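Local coordinates for NAD-dependent dehydrogenase (PDB 4Z0P), which reduces glyoxylate and hydroxypyruvate with NADPH as the hydride donor, as a member of the D-isomer-specific 2-hydroxyacid dehydrogenase family, at residues Ser257-Glu262 against Thr281-Ala286. Residues are numbered along the deposited sequence; the frame is centred on the assembly and turned at random.
With NDP (NADPH dihydro-nicotinamide-adenine-dinucleotide phosphate), chain H; OXD (oxalic acid), chain C.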
loop_
_atom_site.group_PDB
_atom_site.type_symbol
_atom_site.label_atom_id
_atom_site.label_comp_id
_atom_site.label_asym_id
_atom_site.label_seq_id
_atom_site.Cartn_x
_atom_site.Cartn_y
_atom_site.Cartn_z
ATOM N N SER A 257 12.345 -5.149 -3.682
ATOM C CA SER A 257 12.317 -4.118 -2.632
ATOM C C SER A 257 13.252 -4.581 -1.537
ATOM O O SER A 257 13.031 -5.644 -0.937
ATOM C CB SER A 257 10.915 -3.944 -2.055
ATOM O OG SER A 257 10.020 -3.405 -3.038
ATOM N N LEU A 258 14.301 -3.804 -1.290
ATOM C CA LEU A 258 15.295 -4.162 -0.273
ATOM C C LEU A 258 15.351 -3.070 0.777
ATOM O O LEU A 258 15.671 -1.910 0.463
ATOM C CB LEU A 258 16.684 -4.370 -0.898
ATOM C CG LEU A 258 16.726 -5.448 -2.008
ATOM C CD1 LEU A 258 18.091 -5.460 -2.681
ATOM C CD2 LEU A 258 16.391 -6.829 -1.431
ATOM N N ASP A 259 15.060 -3.449 2.021
ATOM C CA ASP A 259 15.207 -2.582 3.186
ATOM C C ASP A 259 16.484 -2.871 3.957
ATOM O O ASP A 259 16.868 -2.097 4.834
ATOM C CB ASP A 259 14.032 -2.768 4.143
ATOM C CG ASP A 259 13.987 -1.696 5.233
ATOM O OD1 ASP A 259 13.978 -0.457 4.912
ATOM O OD2 ASP A 259 13.969 -2.096 6.430
ATOM N N VAL A 260 17.092 -4.025 3.668
ATOM C CA VAL A 260 18.224 -4.562 4.458
ATOM C C VAL A 260 19.289 -5.066 3.502
ATOM O O VAL A 260 18.969 -5.501 2.384
ATOM C CB VAL A 260 17.767 -5.658 5.446
ATOM C CG1 VAL A 260 16.808 -5.070 6.471
ATOM C CG2 VAL A 260 17.100 -6.811 4.714
ATOM N N PHE A 261 20.547 -4.956 3.925
ATOM C CA PHE A 261 21.698 -5.210 3.081
ATOM C C PHE A 261 22.799 -5.946 3.834
ATOM O O PHE A 261 22.897 -5.846 5.038
ATOM C CB PHE A 261 22.227 -3.897 2.484
ATOM C CG PHE A 261 21.198 -3.218 1.649
ATOM C CD1 PHE A 261 21.033 -3.556 0.324
ATOM C CD2 PHE A 261 20.285 -2.345 2.242
ATOM C CE1 PHE A 261 20.012 -2.971 -0.418
ATOM C CE2 PHE A 261 19.265 -1.752 1.504
ATOM C CZ PHE A 261 19.129 -2.087 0.181
ATOM N N GLU A 262 23.600 -6.691 3.088
ATOM C CA GLU A 262 24.694 -7.476 3.679
ATOM C C GLU A 262 25.655 -6.601 4.482
ATOM O O GLU A 262 26.174 -7.043 5.514
ATOM C CB GLU A 262 25.462 -8.256 2.603
ATOM C CG GLU A 262 24.682 -9.364 1.917
ATOM C CD GLU A 262 25.570 -10.179 0.998
ATOM O OE1 GLU A 262 26.465 -10.898 1.489
ATOM O OE2 GLU A 262 25.377 -10.113 -0.211
ATOM N N THR A 281 15.257 1.189 0.701
ATOM C CA THR A 281 15.009 1.951 1.906
ATOM C C THR A 281 16.080 1.636 2.933
ATOM O O THR A 281 16.621 0.520 2.945
ATOM C CB THR A 281 13.574 1.754 2.466
ATOM O OG1 THR A 281 13.250 0.348 2.564
ATOM C CG2 THR A 281 12.550 2.497 1.615
ATOM N N PRO A 282 16.418 2.628 3.784
ATOM C CA PRO A 282 17.621 2.479 4.637
ATOM C C PRO A 282 17.341 1.816 5.987
ATOM O O PRO A 282 17.522 2.422 7.055
ATOM C CB PRO A 282 18.087 3.920 4.775
ATOM C CG PRO A 282 16.793 4.710 4.762
ATOM C CD PRO A 282 15.999 4.042 3.685
ATOM N N HIS A 283 16.884 0.574 5.933
ATOM C CA HIS A 283 16.563 -0.208 7.129
ATOM C C HIS A 283 15.580 0.538 8.033
ATOM O O HIS A 283 15.835 0.812 9.215
ATOM C CB HIS A 283 17.830 -0.632 7.840
ATOM C CG HIS A 283 17.630 -1.748 8.812
ATOM N ND1 HIS A 283 18.635 -2.637 9.109
ATOM C CD2 HIS A 283 16.564 -2.123 9.558
ATOM C CE1 HIS A 283 18.204 -3.508 10.000
ATOM N NE2 HIS A 283 16.952 -3.220 10.285
ATOM N N VAL A 284 14.454 0.885 7.423
ATOM C CA VAL A 284 13.363 1.621 8.048
ATOM C C VAL A 284 11.997 0.922 7.902
ATOM O O VAL A 284 10.936 1.547 8.075
ATOM C CB VAL A 284 13.280 3.071 7.495
ATOM C CG1 VAL A 284 14.441 3.908 8.006
ATOM C CG2 VAL A 284 13.202 3.110 5.963
ATOM N N ALA A 285 11.971 -0.380 7.592
ATOM C CA ALA A 285 10.680 -1.015 7.338
ATOM C C ALA A 285 9.790 -0.935 8.588
ATOM O O ALA A 285 8.603 -0.650 8.475
ATOM C CB ALA A 285 10.843 -2.457 6.883
ATOM N N ALA A 286 10.381 -1.146 9.765
ATOM C CA ALA A 286 9.614 -0.962 11.004
ATOM C C ALA A 286 10.498 -0.320 12.043
ATOM O O ALA A 286 11.333 -0.993 12.672
ATOM C CB ALA A 286 9.066 -2.287 11.491
HETATM P PA NDP H . 9.726 -14.178 15.104
HETATM O O1A NDP H . 10.748 -14.868 15.995
HETATM O O2A NDP H . 8.370 -13.931 15.676
HETATM O O5B NDP H . 9.579 -15.085 13.814
HETATM C C5B NDP H . 10.665 -15.684 13.140
HETATM C C4B NDP H . 10.112 -16.656 12.134
HETATM O O4B NDP H . 11.210 -17.119 11.353
HETATM C C3B NDP H . 9.462 -17.893 12.750
HETATM O O3B NDP H . 8.348 -18.246 11.938
HETATM C C2B NDP H . 10.552 -18.939 12.648
HETATM O O2B NDP H . 10.094 -20.274 12.563
HETATM C C1B NDP H . 11.172 -18.536 11.336
HETATM N N9A NDP H . 12.520 -19.117 11.216
HETATM C C8A NDP H . 13.642 -18.854 11.913
HETATM N N7A NDP H . 14.679 -19.568 11.536
HETATM C C5A NDP H . 14.191 -20.345 10.524
HETATM C C6A NDP H . 14.771 -21.339 9.712
HETATM N N6A NDP H . 16.073 -21.695 9.811
HETATM N N1A NDP H . 13.991 -21.946 8.774
HETATM C C2A NDP H . 12.702 -21.589 8.677
HETATM N N3A NDP H . 12.044 -20.674 9.395
HETATM C C4A NDP H . 12.857 -20.074 10.304
HETATM O O3 NDP H . 10.474 -12.834 14.611
HETATM P PN NDP H . 9.662 -11.512 14.135
HETATM O O1N NDP H . 8.587 -11.884 13.171
HETATM O O2N NDP H . 9.319 -10.667 15.310
HETATM O O5D NDP H . 10.873 -10.760 13.426
HETATM C C5D NDP H . 11.477 -11.343 12.288
HETATM C C4D NDP H . 12.744 -10.592 11.907
HETATM O O4D NDP H . 12.418 -9.360 11.259
HETATM C C3D NDP H . 13.643 -10.142 13.050
HETATM O O3D NDP H . 14.457 -11.236 13.522
HETATM C C2D NDP H . 14.480 -9.018 12.474
HETATM O O2D NDP H . 15.701 -9.533 11.914
HETATM C C1D NDP H . 13.563 -8.524 11.325
HETATM N N1N NDP H . 13.130 -7.136 11.501
HETATM C C2N NDP H . 13.499 -6.153 10.590
HETATM C C3N NDP H . 13.091 -4.859 10.724
HETATM C C7N NDP H . 13.342 -3.809 9.683
HETATM O O7N NDP H . 13.182 -2.616 10.010
HETATM N N7N NDP H . 13.737 -4.156 8.477
HETATM C C4N NDP H . 12.283 -4.474 11.907
HETATM C C5N NDP H . 11.953 -5.582 12.837
HETATM C C6N NDP H . 12.339 -6.825 12.616
HETATM P P2B NDP H . 9.504 -21.036 13.853
HETATM O O1X NDP H . 8.160 -20.390 14.072
HETATM O O2X NDP H . 9.407 -22.465 13.349
HETATM O O3X NDP H . 10.470 -20.832 14.960
HETATM C C1 OXD C . 14.669 -4.637 14.407
HETATM C C2 OXD C . 15.265 -3.815 13.359
HETATM O O3 OXD C . 13.721 -4.189 15.101
HETATM O O4 OXD C . 15.274 -2.581 13.478
HETATM O O5 OXD C . 15.143 -5.778 14.590
HETATM O O6 OXD C . 15.764 -4.361 12.364
HETATM O O HOH W 1 12.498 -0.633 -0.039
#
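Leu258 O accepts Thr281 N at 3.1 Å, nearly straight, continuing the parallel pairing of the two strand ends. At Asp259, CG anti to the backbone N (chi1 -169°) brings the carboxylate to the loop Thr281-Ala285. Its OD1 takes two bonds: Val284 N on the syn lone pair at 2.9 Å, and Thr281 OG1 on the anti side at 2.6 Å. OD2 receives Ala285 N from above the carboxylate plane and the NADPH carboxamide N7N at 2.9 Å and 171°; Ala286 N holds that amide's O7N, so both ends of the carboxamide are fixed. An asparagine here would probably turn its NH2 toward two of these four donors, either Val284 N and Thr281 OG1 or Ala285 N and N7N, leaving that pair without an acceptor. Val260 CG1 sits over one face of the His283 ring, 4.0 Å from the centroid and 7° off its normal, a CH-pi contact. At the ring's edge, His283 NE2 donates to oxalate O6 at 2.7 Å, while ND1 is hydrogen-bonded to Glu264, consistent with the family's His-Glu pair. Thr281 O meets the Phe261 ring edge in plane, 3.8 Å from CE2. The contact follows adjacent Rossmann strands 255-258 and 278-280, with helix 97-115 packing on Asp259 and Ala285 and the second subunit on Val284.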